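Local coordinates for A putative transcriptional regulator (Rhodococcus sp., PDB 2HKU), which probably binds DNA through an N-terminal helix-turn-helix domain and regulates transcription, as TetR-family proteins do, at residues T21-L32 against I45-V56; T91-L99 against A145-T153. All blocks are in the same frame, centred on the assembly; numbering follows the deposited sequence.

Contact 1 of 2, residues T21-L32 against I45-V56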
ATOM      1  N   THR A  21      17.699   6.666 -28.116  1.00 55.34           N
ATOM      2  CA  THR A  21      16.705   5.590 -28.177  1.00 54.66           C
ATOM      3  C   THR A  21      16.410   5.138 -26.747  1.00 52.96           C
ATOM      4  O   THR A  21      15.234   4.905 -26.427  1.00 53.31           O
ATOM      5  CB  THR A  21      17.133   4.379 -29.026  1.00 55.33           C
ATOM      6  OG1 THR A  21      17.943   4.823 -30.114  1.00 55.27           O
ATOM      7  CG2 THR A  21      15.882   3.669 -29.577  1.00 56.01           C
ATOM      8  N   ARG A  22      17.457   5.029 -25.898  1.00 50.72           N
ATOM      9  CA  ARG A  22      17.257   4.907 -24.445  1.00 48.78           C
ATOM     10  C   ARG A  22      16.122   5.821 -23.935  1.00 46.83           C
ATOM     11  O   ARG A  22      15.150   5.319 -23.316  1.00 44.75           O
ATOM     12  CB  ARG A  22      18.560   5.028 -23.605  1.00 49.26           C
ATOM     13  CG  ARG A  22      18.298   5.312 -22.091  1.00 49.64           C
ATOM     14  CD  ARG A  22      19.485   5.064 -21.145  1.00 50.04           C
ATOM     15  NE  ARG A  22      19.365   3.890 -20.241  1.00 50.76           N
ATOM     16  CZ  ARG A  22      18.570   3.770 -19.145  1.00 51.42           C
ATOM     17  NH1 ARG A  22      17.724   4.737 -18.753  1.00 47.64           N
ATOM     18  NH2 ARG A  22      18.612   2.631 -18.417  1.00 46.53           N
ATOM     19  N   ASP A  23      16.206   7.129 -24.227  1.00 45.07           N
ATOM     20  CA  ASP A  23      15.179   8.083 -23.786  1.00 44.32           C
ATOM     21  C   ASP A  23      13.801   7.888 -24.456  1.00 42.48           C
ATOM     22  O   ASP A  23      12.739   8.036 -23.793  1.00 41.16           O
ATOM     23  CB  ASP A  23      15.615   9.555 -23.937  1.00 45.57           C
ATOM     24  CG  ASP A  23      16.853   9.902 -23.131  1.00 49.83           C
ATOM     25  OD1 ASP A  23      17.099   9.306 -22.048  1.00 53.32           O
ATOM     26  OD2 ASP A  23      17.590  10.818 -23.584  1.00 53.55           O
ATOM     27  N   ALA A  24      13.821   7.544 -25.750  1.00 40.52           N
ATOM     28  CA  ALA A  24      12.577   7.298 -26.485  1.00 39.63           C
ATOM     29  C   ALA A  24      11.800   6.128 -25.840  1.00 37.04           C
ATOM     30  O   ALA A  24      10.599   6.200 -25.639  1.00 38.02           O
ATOM     31  CB  ALA A  24      12.841   7.031 -28.009  1.00 39.56           C
ATOM     32  N   LEU A  25      12.517   5.068 -25.539  1.00 35.63           N
ATOM     33  CA  LEU A  25      11.957   3.870 -24.866  1.00 34.43           C
ATOM     34  C   LEU A  25      11.362   4.198 -23.482  1.00 32.77           C
ATOM     35  O   LEU A  25      10.189   3.868 -23.152  1.00 29.61           O
ATOM     36  CB  LEU A  25      13.048   2.799 -24.767  1.00 33.84           C
ATOM     37  CG  LEU A  25      13.213   1.960 -26.028  1.00 35.48           C
ATOM     38  CD1 LEU A  25      14.419   1.052 -25.853  1.00 37.24           C
ATOM     39  CD2 LEU A  25      11.964   1.098 -26.281  1.00 38.82           C
ATOM     40  N   PHE A  26      12.153   4.960 -22.734  1.00 32.51           N
ATOM     41  CA  PHE A  26      11.790   5.330 -21.389  1.00 32.94           C
ATOM     42  C   PHE A  26      10.515   6.109 -21.358  1.00 32.43           C
ATOM     43  O   PHE A  26       9.610   5.802 -20.587  1.00 32.11           O
ATOM     44  CB  PHE A  26      12.939   6.025 -20.667  1.00 32.73           C
ATOM     45  CG  PHE A  26      12.858   5.880 -19.141  1.00 35.68           C
ATOM     46  CD1 PHE A  26      13.389   4.762 -18.513  1.00 37.61           C
ATOM     47  CD2 PHE A  26      12.252   6.860 -18.348  1.00 37.27           C
ATOM     48  CE1 PHE A  26      13.328   4.630 -17.133  1.00 39.23           C
ATOM     49  CE2 PHE A  26      12.203   6.716 -16.952  1.00 34.94           C
ATOM     50  CZ  PHE A  26      12.743   5.637 -16.369  1.00 33.51           C
ATOM     51  N   THR A  27      10.404   7.115 -22.232  1.00 33.01           N
ATOM     52  CA  THR A  27       9.192   7.914 -22.342  1.00 32.86           C
ATOM     53  C   THR A  27       7.970   7.105 -22.769  1.00 31.28           C
ATOM     54  O   THR A  27       6.926   7.282 -22.215  1.00 31.54           O
ATOM     55  CB  THR A  27       9.440   9.135 -23.331  1.00 33.91           C
ATOM     56  OG1 THR A  27      10.449   9.972 -22.730  1.00 38.91           O
ATOM     57  CG2 THR A  27       8.186   9.961 -23.562  1.00 37.63           C
ATOM     58  N   ALA A  28       8.098   6.256 -23.794  1.00 30.54           N
ATOM     59  CA  ALA A  28       6.959   5.545 -24.303  1.00 29.95           C
ATOM     60  C   ALA A  28       6.530   4.604 -23.171  1.00 28.68           C
ATOM     61  O   ALA A  28       5.367   4.537 -22.819  1.00 28.23           O
ATOM     62  CB  ALA A  28       7.361   4.756 -25.498  1.00 28.54           C
ATOM     63  N   ALA A  29       7.523   3.914 -22.608  1.00 28.54           N
ATOM     64  CA  ALA A  29       7.284   2.972 -21.471  1.00 28.29           C
ATOM     65  C   ALA A  29       6.585   3.665 -20.364  1.00 27.62           C
ATOM     66  O   ALA A  29       5.588   3.148 -19.843  1.00 27.20           O
ATOM     67  CB  ALA A  29       8.571   2.386 -20.972  1.00 26.75           C
ATOM     68  N   THR A  30       7.061   4.829 -19.982  1.00 26.66           N
ATOM     69  CA  THR A  30       6.457   5.567 -18.926  1.00 26.66           C
ATOM     70  C   THR A  30       4.992   5.852 -19.234  1.00 28.39           C
ATOM     71  O   THR A  30       4.145   5.616 -18.431  1.00 28.06           O
ATOM     72  CB  THR A  30       7.223   6.873 -18.612  1.00 26.01           C
ATOM     73  OG1 THR A  30       8.544   6.619 -18.221  1.00 26.74           O
ATOM     74  CG2 THR A  30       6.570   7.655 -17.572  1.00 26.91           C
ATOM     75  N   GLU A  31       4.681   6.366 -20.401  1.00 29.53           N
ATOM     76  CA  GLU A  31       3.268   6.699 -20.668  1.00 32.16           C
ATOM     77  C   GLU A  31       2.367   5.473 -20.610  1.00 27.81           C
ATOM     78  O   GLU A  31       1.281   5.516 -20.065  1.00 28.01           O
ATOM     79  CB  GLU A  31       3.088   7.337 -22.072  1.00 31.09           C
ATOM     80  CG  GLU A  31       1.745   8.164 -22.058  1.00 39.59           C
ATOM     81  CD  GLU A  31       1.280   8.695 -23.441  1.00 41.47           C
ATOM     82  OE1 GLU A  31       2.067   8.551 -24.441  1.00 50.83           O
ATOM     83  OE2 GLU A  31       0.114   9.221 -23.513  1.00 50.33           O
ATOM     84  N   LEU A  32       2.819   4.422 -21.259  1.00 27.11           N
ATOM     85  CA  LEU A  32       1.984   3.222 -21.485  1.00 28.04           C
ATOM     86  C   LEU A  32       1.799   2.454 -20.204  1.00 27.19           C
ATOM     87  O   LEU A  32       0.691   2.020 -19.913  1.00 26.90           O
ATOM     88  CB  LEU A  32       2.598   2.315 -22.552  1.00 26.72           C
ATOM     89  CG  LEU A  32       2.283   2.875 -23.960  1.00 31.17           C
ATOM     90  CD1 LEU A  32       3.186   2.335 -24.975  1.00 28.64           C
ATOM     91  CD2 LEU A  32       0.820   2.590 -24.394  1.00 34.31           C
ATOM     92  N   ILE A  45       5.438  -0.623 -26.878  1.00 32.70           N
ATOM     93  CA  ILE A  45       6.405   0.366 -26.389  1.00 32.22           C
ATOM     94  C   ILE A  45       7.414   0.696 -27.496  1.00 32.52           C
ATOM     95  O   ILE A  45       7.713   1.846 -27.723  1.00 31.27           O
ATOM     96  CB  ILE A  45       7.110  -0.075 -25.040  1.00 31.73           C
ATOM     97  CG1 ILE A  45       6.118   0.050 -23.866  1.00 29.62           C
ATOM     98  CG2 ILE A  45       8.356   0.731 -24.770  1.00 28.30           C
ATOM     99  CD1 ILE A  45       6.467  -0.831 -22.600  1.00 32.16           C
ATOM    100  N   CYS A  46       7.922  -0.335 -28.155  1.00 34.62           N
ATOM    101  CA  CYS A  46       8.872  -0.199 -29.245  1.00 37.22           C
ATOM    102  C   CYS A  46       8.242   0.526 -30.434  1.00 39.11           C
ATOM    103  O   CYS A  46       8.896   1.393 -31.041  1.00 39.49           O
ATOM    104  CB  CYS A  46       9.398  -1.564 -29.664  1.00 36.40           C
ATOM    105  SG  CYS A  46      10.483  -2.298 -28.430  1.00 36.31           S
ATOM    106  N   ALA A  47       6.993   0.174 -30.771  1.00 41.28           N
ATOM    107  CA  ALA A  47       6.244   0.871 -31.858  1.00 42.75           C
ATOM    108  C   ALA A  47       6.097   2.365 -31.503  1.00 43.57           C
ATOM    109  O   ALA A  47       6.448   3.240 -32.319  1.00 44.41           O
ATOM    110  CB  ALA A  47       4.861   0.196 -32.153  1.00 42.08           C
ATOM    111  N   ALA A  48       5.665   2.642 -30.260  1.00 43.21           N
ATOM    112  CA  ALA A  48       5.595   3.976 -29.718  1.00 43.25           C
ATOM    113  C   ALA A  48       6.942   4.698 -29.764  1.00 44.05           C
ATOM    114  O   ALA A  48       6.999   5.896 -30.064  1.00 44.87           O
ATOM    115  CB  ALA A  48       5.047   3.965 -28.304  1.00 43.47           C
ATOM    116  N   ALA A  49       8.031   4.003 -29.479  1.00 43.23           N
ATOM    117  CA  ALA A  49       9.298   4.686 -29.409  1.00 43.29           C
ATOM    118  C   ALA A  49      10.058   4.820 -30.754  1.00 44.14           C
ATOM    119  O   ALA A  49      11.140   5.418 -30.786  1.00 45.13           O
ATOM    120  CB  ALA A  49      10.186   4.007 -28.348  1.00 42.71           C
ATOM    121  N   GLY A  50       9.555   4.239 -31.842  1.00 44.54           N
ATOM    122  CA  GLY A  50      10.370   4.100 -33.080  1.00 45.10           C
ATOM    123  C   GLY A  50      11.612   3.244 -32.862  1.00 45.74           C
ATOM    124  O   GLY A  50      12.666   3.444 -33.496  1.00 46.16           O
ATOM    125  N   ALA A  51      11.495   2.283 -31.939  1.00 45.36           N
ATOM    126  CA  ALA A  51      12.625   1.427 -31.517  1.00 44.50           C
ATOM    127  C   ALA A  51      12.454  -0.016 -31.966  1.00 44.75           C
ATOM    128  O   ALA A  51      11.334  -0.502 -32.209  1.00 43.87           O
ATOM    129  CB  ALA A  51      12.821   1.481 -30.003  1.00 44.62           C
ATOM    130  N   HIS A  52      13.583  -0.691 -32.115  1.00 44.97           N
ATOM    131  CA  HIS A  52      13.565  -2.095 -32.420  1.00 45.11           C
ATOM    132  C   HIS A  52      13.502  -2.831 -31.078  1.00 44.99           C
ATOM    133  O   HIS A  52      14.172  -2.432 -30.121  1.00 46.52           O
ATOM    134  CB  HIS A  52      14.813  -2.457 -33.213  1.00 45.75           C
ATOM    135  CG  HIS A  52      14.815  -3.862 -33.718  1.00 47.02           C
ATOM    136  ND1 HIS A  52      15.082  -4.943 -32.908  1.00 48.93           N
ATOM    137  CD2 HIS A  52      14.562  -4.368 -34.945  1.00 50.55           C
ATOM    138  CE1 HIS A  52      14.989  -6.057 -33.612  1.00 48.91           C
ATOM    139  NE2 HIS A  52      14.688  -5.736 -34.855  1.00 50.99           N
ATOM    140  N   PRO A  53      12.689  -3.907 -30.978  1.00 44.51           N
ATOM    141  CA  PRO A  53      12.723  -4.728 -29.744  1.00 43.63           C
ATOM    142  C   PRO A  53      14.115  -5.050 -29.213  1.00 42.42           C
ATOM    143  O   PRO A  53      14.287  -5.147 -28.024  1.00 42.41           O
ATOM    144  CB  PRO A  53      11.942  -5.978 -30.143  1.00 43.58           C
ATOM    145  CG  PRO A  53      10.908  -5.434 -31.130  1.00 44.20           C
ATOM    146  CD  PRO A  53      11.653  -4.375 -31.923  1.00 44.66           C
ATOM    147  N   ASN A  54      15.121  -5.134 -30.064  1.00 41.75           N
ATOM    148  CA  ASN A  54      16.507  -5.331 -29.583  1.00 42.58           C
ATOM    149  C   ASN A  54      17.070  -4.274 -28.633  1.00 42.23           C
ATOM    150  O   ASN A  54      17.970  -4.561 -27.838  1.00 41.80           O
ATOM    151  CB  ASN A  54      17.476  -5.379 -30.765  1.00 42.89           C
ATOM    152  CG  ASN A  54      17.385  -6.665 -31.517  1.00 46.28           C
ATOM    153  OD1 ASN A  54      17.119  -7.726 -30.924  1.00 48.54           O
ATOM    154  ND2 ASN A  54      17.594  -6.595 -32.829  1.00 46.10           N
ATOM    155  N   GLN A  55      16.602  -3.040 -28.792  1.00 42.19           N
ATOM    156  CA  GLN A  55      17.099  -1.930 -28.005  1.00 43.61           C
ATOM    157  C   GLN A  55      16.620  -2.088 -26.550  1.00 41.88           C
ATOM    158  O   GLN A  55      17.322  -1.690 -25.619  1.00 41.81           O
ATOM    159  CB  GLN A  55      16.707  -0.584 -28.687  1.00 43.03           C
ATOM    160  CG  GLN A  55      17.145  -0.635 -30.177  1.00 46.60           C
ATOM    161  CD  GLN A  55      17.038   0.676 -30.916  1.00 48.50           C
ATOM    162  OE1 GLN A  55      16.004   0.979 -31.547  1.00 57.03           O
ATOM    163  NE2 GLN A  55      18.124   1.458 -30.892  1.00 50.55           N
ATOM    164  N   VAL A  56      15.463  -2.721 -26.368  1.00 40.83           N
ATOM    165  CA  VAL A  56      14.996  -3.025 -25.029  1.00 41.73           C
ATOM    166  C   VAL A  56      15.951  -3.943 -24.257  1.00 41.95           C
ATOM    167  O   VAL A  56      16.344  -3.636 -23.128  1.00 40.64           O
ATOM    168  CB  VAL A  56      13.532  -3.500 -25.031  1.00 41.00           C
ATOM    169  CG1 VAL A  56      13.058  -3.811 -23.611  1.00 38.61           C
ATOM    170  CG2 VAL A  56      12.723  -2.396 -25.585  1.00 39.58           C
TER
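Leu-25 of helix 21-36 sits as a knob among Cys-46, Ala-49, Gln-55 and Val-56, and gives up more surface to the contact than any other residue. Its CG is anti to the carbonyl carbon (chi1 -83°), which carries both methyls into the angle between the two helices of 45-56. CD2 makes most of the contacts: it touches Val-56 CG2 at 3.6 Å and Ala-51 CB at 3.8 Å, and also meets Ile-45 CG2, while CD1 touches Gln-55 at its backbone C and Val-56 at CG2. The reverse knob is Ile-45, held among Leu-25, Ala-28, Ala-29 and Leu-32. Its CG2 faces Leu-25 and Ala-29; Ile-45 and Leu-32 slide past each other in opposite directions, Ile-45 CG1 3.9 Å from Leu-32 CD1. Alanines on both sides (Ala-24, Ala-28, Ala-48, Ala-49) allow the backbones to come near, with Ala-49 CB 3.5 Å from Ala-24 O. At the far end Thr-21 CG2 lies against the amide of Gln-55, the side chains crossing at about a right angle. That amide is fixed by a capping box: His-52 N donates to Gln-55 OE1 at 3.0 Å, in the carbonyl plane and on a lone pair. A Schellman motif at Gly-50 ends helix 42-49, and the chain turns through Ala-51 into helix 53-60. Helix 21-36 thus packs across both helices of the predicted DNA-binding element, the three-helix arrangement of a TetR-type helix-turn-helix domain.

Contact 2 of 2, residues T91-L99 against A145-T153. With EDO (1,2-ethanediol), chain D.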
ATOM      1  N   THR A  91       0.676  29.002   3.010  1.00 52.83           N
ATOM      2  CA  THR A  91       1.017  28.727   4.401  1.00 50.87           C
ATOM      3  C   THR A  91       1.433  27.272   4.589  1.00 49.89           C
ATOM      4  O   THR A  91       1.409  26.482   3.645  1.00 49.18           O
ATOM      5  CB  THR A  91      -0.160  29.042   5.343  1.00 50.35           C
ATOM      6  OG1 THR A  91      -0.853  27.830   5.667  1.00 50.59           O
ATOM      7  CG2 THR A  91      -1.126  30.013   4.683  1.00 50.80           C
ATOM      8  N   VAL A  92       1.813  26.925   5.815  1.00 48.28           N
ATOM      9  CA  VAL A  92       2.163  25.559   6.144  1.00 48.78           C
ATOM     10  C   VAL A  92       0.997  24.529   5.978  1.00 48.57           C
ATOM     11  O   VAL A  92       1.179  23.437   5.346  1.00 49.10           O
ATOM     12  CB  VAL A  92       2.808  25.474   7.521  1.00 47.98           C
ATOM     13  CG1 VAL A  92       2.734  24.068   8.081  1.00 48.48           C
ATOM     14  CG2 VAL A  92       4.246  25.847   7.405  1.00 49.51           C
ATOM     15  N   GLY A  93      -0.185  24.875   6.494  1.00 47.09           N
ATOM     16  CA  GLY A  93      -1.360  24.036   6.330  1.00 44.92           C
ATOM     17  C   GLY A  93      -1.500  23.830   4.858  1.00 43.80           C
ATOM     18  O   GLY A  93      -1.820  22.747   4.386  1.00 44.42           O
ATOM     19  N   ASP A  94      -1.190  24.875   4.112  1.00 43.20           N
ATOM     20  CA  ASP A  94      -1.366  24.878   2.676  1.00 42.26           C
ATOM     21  C   ASP A  94      -0.246  24.131   1.910  1.00 40.79           C
ATOM     22  O   ASP A  94      -0.430  23.693   0.783  1.00 40.28           O
ATOM     23  CB  ASP A  94      -1.291  26.298   2.239  1.00 43.18           C
ATOM     24  CG  ASP A  94      -2.292  26.620   1.221  1.00 47.16           C
ATOM     25  OD1 ASP A  94      -2.087  26.111   0.107  1.00 50.30           O
ATOM     26  OD2 ASP A  94      -3.276  27.376   1.542  1.00 45.09           O
ATOM     27  N   TYR A  95       0.924  24.098   2.511  1.00 39.31           N
ATOM     28  CA  TYR A  95       2.070  23.375   1.962  1.00 38.82           C
ATOM     29  C   TYR A  95       1.738  21.879   2.023  1.00 36.95           C
ATOM     30  O   TYR A  95       1.893  21.178   1.029  1.00 37.21           O
ATOM     31  CB  TYR A  95       3.259  23.691   2.835  1.00 37.89           C
ATOM     32  CG  TYR A  95       4.516  22.892   2.622  1.00 40.94           C
ATOM     33  CD1 TYR A  95       5.597  23.425   1.910  1.00 39.96           C
ATOM     34  CD2 TYR A  95       4.657  21.622   3.201  1.00 40.74           C
ATOM     35  CE1 TYR A  95       6.750  22.706   1.744  1.00 42.83           C
ATOM     36  CE2 TYR A  95       5.782  20.889   3.032  1.00 40.32           C
ATOM     37  CZ  TYR A  95       6.845  21.420   2.326  1.00 42.35           C
ATOM     38  OH  TYR A  95       7.993  20.674   2.196  1.00 40.55           O
ATOM     39  N   THR A  96       1.298  21.447   3.208  1.00 36.48           N
ATOM     40  CA  THR A  96       0.815  20.113   3.442  1.00 35.39           C
ATOM     41  C   THR A  96      -0.329  19.698   2.565  1.00 35.93           C
ATOM     42  O   THR A  96      -0.291  18.577   2.074  1.00 34.96           O
ATOM     43  CB  THR A  96       0.542  19.876   4.882  1.00 35.63           C
ATOM     44  OG1 THR A  96       1.642  20.393   5.608  1.00 32.34           O
ATOM     45  CG2 THR A  96       0.421  18.336   5.196  1.00 34.76           C
ATOM     46  N   GLU A  97      -1.302  20.590   2.292  1.00 35.60           N
ATOM     47  CA  GLU A  97      -2.464  20.264   1.429  1.00 36.01           C
ATOM     48  C   GLU A  97      -2.037  20.068   0.004  1.00 33.13           C
ATOM     49  O   GLU A  97      -2.495  19.205  -0.777  1.00 32.59           O
ATOM     50  CB  GLU A  97      -3.533  21.425   1.473  1.00 36.17           C
ATOM     51  CG  GLU A  97      -4.560  21.375   2.582  1.00 40.08           C
ATOM     52  CD  GLU A  97      -5.249  22.754   2.884  1.00 42.48           C
ATOM     53  OE1 GLU A  97      -5.821  23.329   1.927  1.00 51.42           O
ATOM     54  OE2 GLU A  97      -5.209  23.251   4.064  1.00 47.01           O
ATOM     55  N   LYS A  98      -1.142  20.949  -0.381  1.00 32.51           N
ATOM     56  CA  LYS A  98      -0.574  20.923  -1.681  1.00 29.80           C
ATOM     57  C   LYS A  98       0.304  19.632  -1.831  1.00 26.21           C
ATOM     58  O   LYS A  98       0.248  18.968  -2.803  1.00 24.85           O
ATOM     59  CB  LYS A  98       0.288  22.181  -1.826  1.00 30.31           C
ATOM     60  CG  LYS A  98      -0.428  23.389  -2.525  1.00 33.17           C
ATOM     61  CD  LYS A  98       0.355  24.734  -2.149  1.00 32.09           C
ATOM     62  CE  LYS A  98      -0.512  25.985  -2.546  1.00 31.93           C
ATOM     63  NZ  LYS A  98      -0.884  25.840  -3.934  1.00 32.63           N
ATOM     64  N   LEU A  99       1.141  19.356  -0.874  1.00 27.52           N
ATOM     65  CA  LEU A  99       2.034  18.206  -1.032  1.00 26.06           C
ATOM     66  C   LEU A  99       1.169  16.921  -1.114  1.00 24.67           C
ATOM     67  O   LEU A  99       1.239  16.216  -2.067  1.00 23.81           O
ATOM     68  CB  LEU A  99       3.061  18.204   0.063  1.00 26.93           C
ATOM     69  CG  LEU A  99       4.332  17.333  -0.147  1.00 27.71           C
ATOM     70  CD1 LEU A  99       5.411  17.808   0.832  1.00 24.58           C
ATOM     71  CD2 LEU A  99       4.002  15.869   0.127  1.00 25.95           C
ATOM     72  N   ALA A 145      12.054  17.557   3.419  1.00 27.07           N
ATOM     73  CA  ALA A 145      11.056  18.468   2.862  1.00 26.82           C
ATOM     74  C   ALA A 145       9.876  18.614   3.845  1.00 26.60           C
ATOM     75  O   ALA A 145       9.948  19.462   4.745  1.00 24.85           O
ATOM     76  CB  ALA A 145      10.645  17.983   1.531  1.00 27.26           C
ATOM     77  N   LEU A 146       8.852  17.725   3.784  1.00 26.31           N
ATOM     78  CA  LEU A 146       7.724  17.771   4.784  1.00 27.20           C
ATOM     79  C   LEU A 146       8.039  17.843   6.264  1.00 27.15           C
ATOM     80  O   LEU A 146       7.584  18.769   6.925  1.00 29.76           O
ATOM     81  CB  LEU A 146       6.695  16.607   4.581  1.00 27.78           C
ATOM     82  CG  LEU A 146       5.380  16.647   5.394  1.00 29.34           C
ATOM     83  CD1 LEU A 146       4.514  17.801   4.852  1.00 29.53           C
ATOM     84  CD2 LEU A 146       4.647  15.293   5.299  1.00 27.21           C
ATOM     85  N   ILE A 147       8.747  16.873   6.833  1.00 26.34           N
ATOM     86  CA  ILE A 147       8.915  16.743   8.278  1.00 26.88           C
ATOM     87  C   ILE A 147       9.755  17.955   8.842  1.00 29.84           C
ATOM     88  O   ILE A 147       9.456  18.488   9.889  1.00 29.25           O
ATOM     89  CB  ILE A 147       9.500  15.318   8.728  1.00 27.38           C
ATOM     90  CG1 ILE A 147       8.658  14.114   8.193  1.00 24.90           C
ATOM     91  CG2 ILE A 147       9.634  15.167  10.258  1.00 24.51           C
ATOM     92  CD1 ILE A 147       7.157  14.144   8.634  1.00 23.93           C
ATOM     93  N   ARG A 148      10.752  18.391   8.089  1.00 32.46           N
ATOM     94  CA  ARG A 148      11.512  19.604   8.410  1.00 33.76           C
ATOM     95  C   ARG A 148      10.651  20.875   8.315  1.00 34.12           C
ATOM     96  O   ARG A 148      10.742  21.702   9.217  1.00 34.45           O
ATOM     97  CB  ARG A 148      12.698  19.733   7.471  1.00 33.94           C
ATOM     98  CG  ARG A 148      13.760  20.787   7.893  1.00 35.64           C
ATOM     99  CD  ARG A 148      14.836  20.661   6.830  1.00 43.83           C
ATOM    100  NE  ARG A 148      16.017  21.488   7.020  1.00 54.39           N
ATOM    101  CZ  ARG A 148      16.952  21.664   6.086  1.00 57.01           C
ATOM    102  NH1 ARG A 148      16.834  21.086   4.879  1.00 57.80           N
ATOM    103  NH2 ARG A 148      17.988  22.443   6.358  1.00 61.04           N
ATOM    104  N   THR A 149       9.912  21.058   7.209  1.00 35.42           N
ATOM    105  CA  THR A 149       8.912  22.152   7.082  1.00 37.53           C
ATOM    106  C   THR A 149       8.018  22.252   8.392  1.00 38.70           C
ATOM    107  O   THR A 149       7.929  23.312   9.030  1.00 38.47           O
ATOM    108  CB  THR A 149       8.110  22.048   5.780  1.00 36.91           C
ATOM    109  OG1 THR A 149       8.984  22.211   4.666  1.00 39.41           O
ATOM    110  CG2 THR A 149       7.066  23.171   5.666  1.00 37.14           C
ATOM    111  N   LEU A 150       7.492  21.112   8.850  1.00 38.14           N
ATOM    112  CA  LEU A 150       6.761  21.017  10.094  1.00 38.56           C
ATOM    113  C   LEU A 150       7.560  21.310  11.346  1.00 39.43           C
ATOM    114  O   LEU A 150       7.073  21.990  12.249  1.00 39.51           O
ATOM    115  CB  LEU A 150       6.117  19.615  10.258  1.00 37.35           C
ATOM    116  CG  LEU A 150       5.069  19.125   9.254  1.00 37.90           C
ATOM    117  CD1 LEU A 150       4.461  17.742   9.769  1.00 33.19           C
ATOM    118  CD2 LEU A 150       3.983  20.150   9.003  1.00 33.89           C
HETATM  119  N   MSE A 151       8.738  20.704  11.492  1.00 40.52           N
HETATM  120  CA  MSE A 151       9.466  20.892  12.740  1.00 41.51           C
HETATM  121  C   MSE A 151       9.932  22.345  12.952  1.00 41.54           C
HETATM  122  O   MSE A 151      10.047  22.764  14.094  1.00 40.60           O
HETATM  123  CB  MSE A 151      10.672  19.976  12.870  1.00 41.15           C
HETATM  124  CG  MSE A 151      10.324  18.519  13.058  1.00 42.72           C
HETATM  125 SE   MSE A 151      11.987  17.536  12.612  0.70 42.48          SE
HETATM  126  CE  MSE A 151      12.975  17.898  14.292  1.00 45.22           C
ATOM    127  N   ARG A 152      10.213  23.055  11.859  1.00 43.08           N
ATOM    128  CA  ARG A 152      10.885  24.346  11.938  1.00 44.83           C
ATOM    129  C   ARG A 152       9.780  25.340  12.175  1.00 45.74           C
ATOM    130  O   ARG A 152      10.018  26.377  12.790  1.00 45.72           O
ATOM    131  CB  ARG A 152      11.732  24.701  10.692  1.00 44.55           C
ATOM    132  CG  ARG A 152      10.977  25.067   9.417  1.00 44.41           C
ATOM    133  CD  ARG A 152      11.880  25.779   8.428  1.00 46.01           C
ATOM    134  NE  ARG A 152      11.307  25.784   7.071  1.00 49.13           N
ATOM    135  CZ  ARG A 152      10.537  26.746   6.558  1.00 53.56           C
ATOM    136  NH1 ARG A 152      10.196  27.827   7.284  1.00 53.32           N
ATOM    137  NH2 ARG A 152      10.082  26.629   5.306  1.00 51.44           N
ATOM    138  N   THR A 153       8.565  25.018  11.703  1.00 45.43           N
ATOM    139  CA  THR A 153       7.402  25.866  12.006  1.00 45.00           C
ATOM    140  C   THR A 153       6.685  25.566  13.319  1.00 43.76           C
ATOM    141  O   THR A 153       5.694  26.221  13.596  1.00 45.08           O
ATOM    142  CB  THR A 153       6.430  26.066  10.834  1.00 45.13           C
ATOM    143  OG1 THR A 153       5.788  24.836  10.509  1.00 47.10           O
ATOM    144  CG2 THR A 153       7.165  26.551   9.619  1.00 46.59           C
TER
HETATM  145  C1  EDO D 302       7.327  14.476   1.733  1.00 27.62           C
HETATM  146  O1  EDO D 302       8.244  15.587   1.510  1.00 29.15           O
HETATM  147  C2  EDO D 302       7.379  13.741   0.415  1.00 20.03           C
HETATM  148  O2  EDO D 302       8.626  13.001   0.476  1.00 27.68           O
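Helices 92-99 and 145-152 run nearly antiparallel, at 167°, with their axes 10.8 Å apart at closest approach; Val-92 stands opposite Leu-150 and Thr-96 opposite Leu-146. Side chains fill this wide spacing, chief among them Tyr-95. Its CG, anti to the backbone N (chi1 170°), directs the ring at helix 145-152, and Thr-149 CG2 sits over the centre of one face in a CH-pi contact, 3.6 Å from the centroid and only 8° off the normal. Leu-146 CD1 comes instead to the ring edge, 3.8 Å from Tyr-95 CE2. The tyrosine OH ends 3.1 Å from Thr-149 OG1, a hydroxyl that donates to Ala-145 O at 2.9 Å from above the carbonyl plane. This packing belongs to the all-helical C-terminal domain of the TetR family, where helix 161-181 adds Phe-168 against Leu-99 and Leu-146. Without the Tyr-95 ring, as with an alanine here, the helices would probably be left with a gap between them and the Thr-149 methyl with no aromatic face to rest on. Beyond the ring, Leu-99 CD1 meets Leu-146 CD1, and a bound 1,2-ethanediol, probably from the crystallisation liquor, takes a hydrogen bond from Leu-146 N to its O1 (3.2 Å). Towards the other end the side chains of Val-92 and Thr-153 slide past each other, Val-92 CG2 3.6 Å from Thr-153 OG1; that hydroxyl and Thr-153 N grip Thr-149 O from opposite faces of its plane.

In the fold
Contacts 1 and 2 follow one another along the chain and lie on opposite sides of its centre, 38 Å apart between centres and about 18 Å between nearest atoms, so they do not touch. Contact 1 belongs to the predicted DNA-binding end, contact 2 to the C-terminal domain. Helix 63-87 reaches both: Val-70 meets Ala-29 of contact 1, while Ala-82 and Ala-86 lie on Leu-99 and Ala-86 also on Tyr-95 of contact 2. The ethanediol is a feature of contact 2, where Glu-83 of that same helix, Ser-141 and Trp-169 also bind it. Neither contact is touched by the second chain of the assembly.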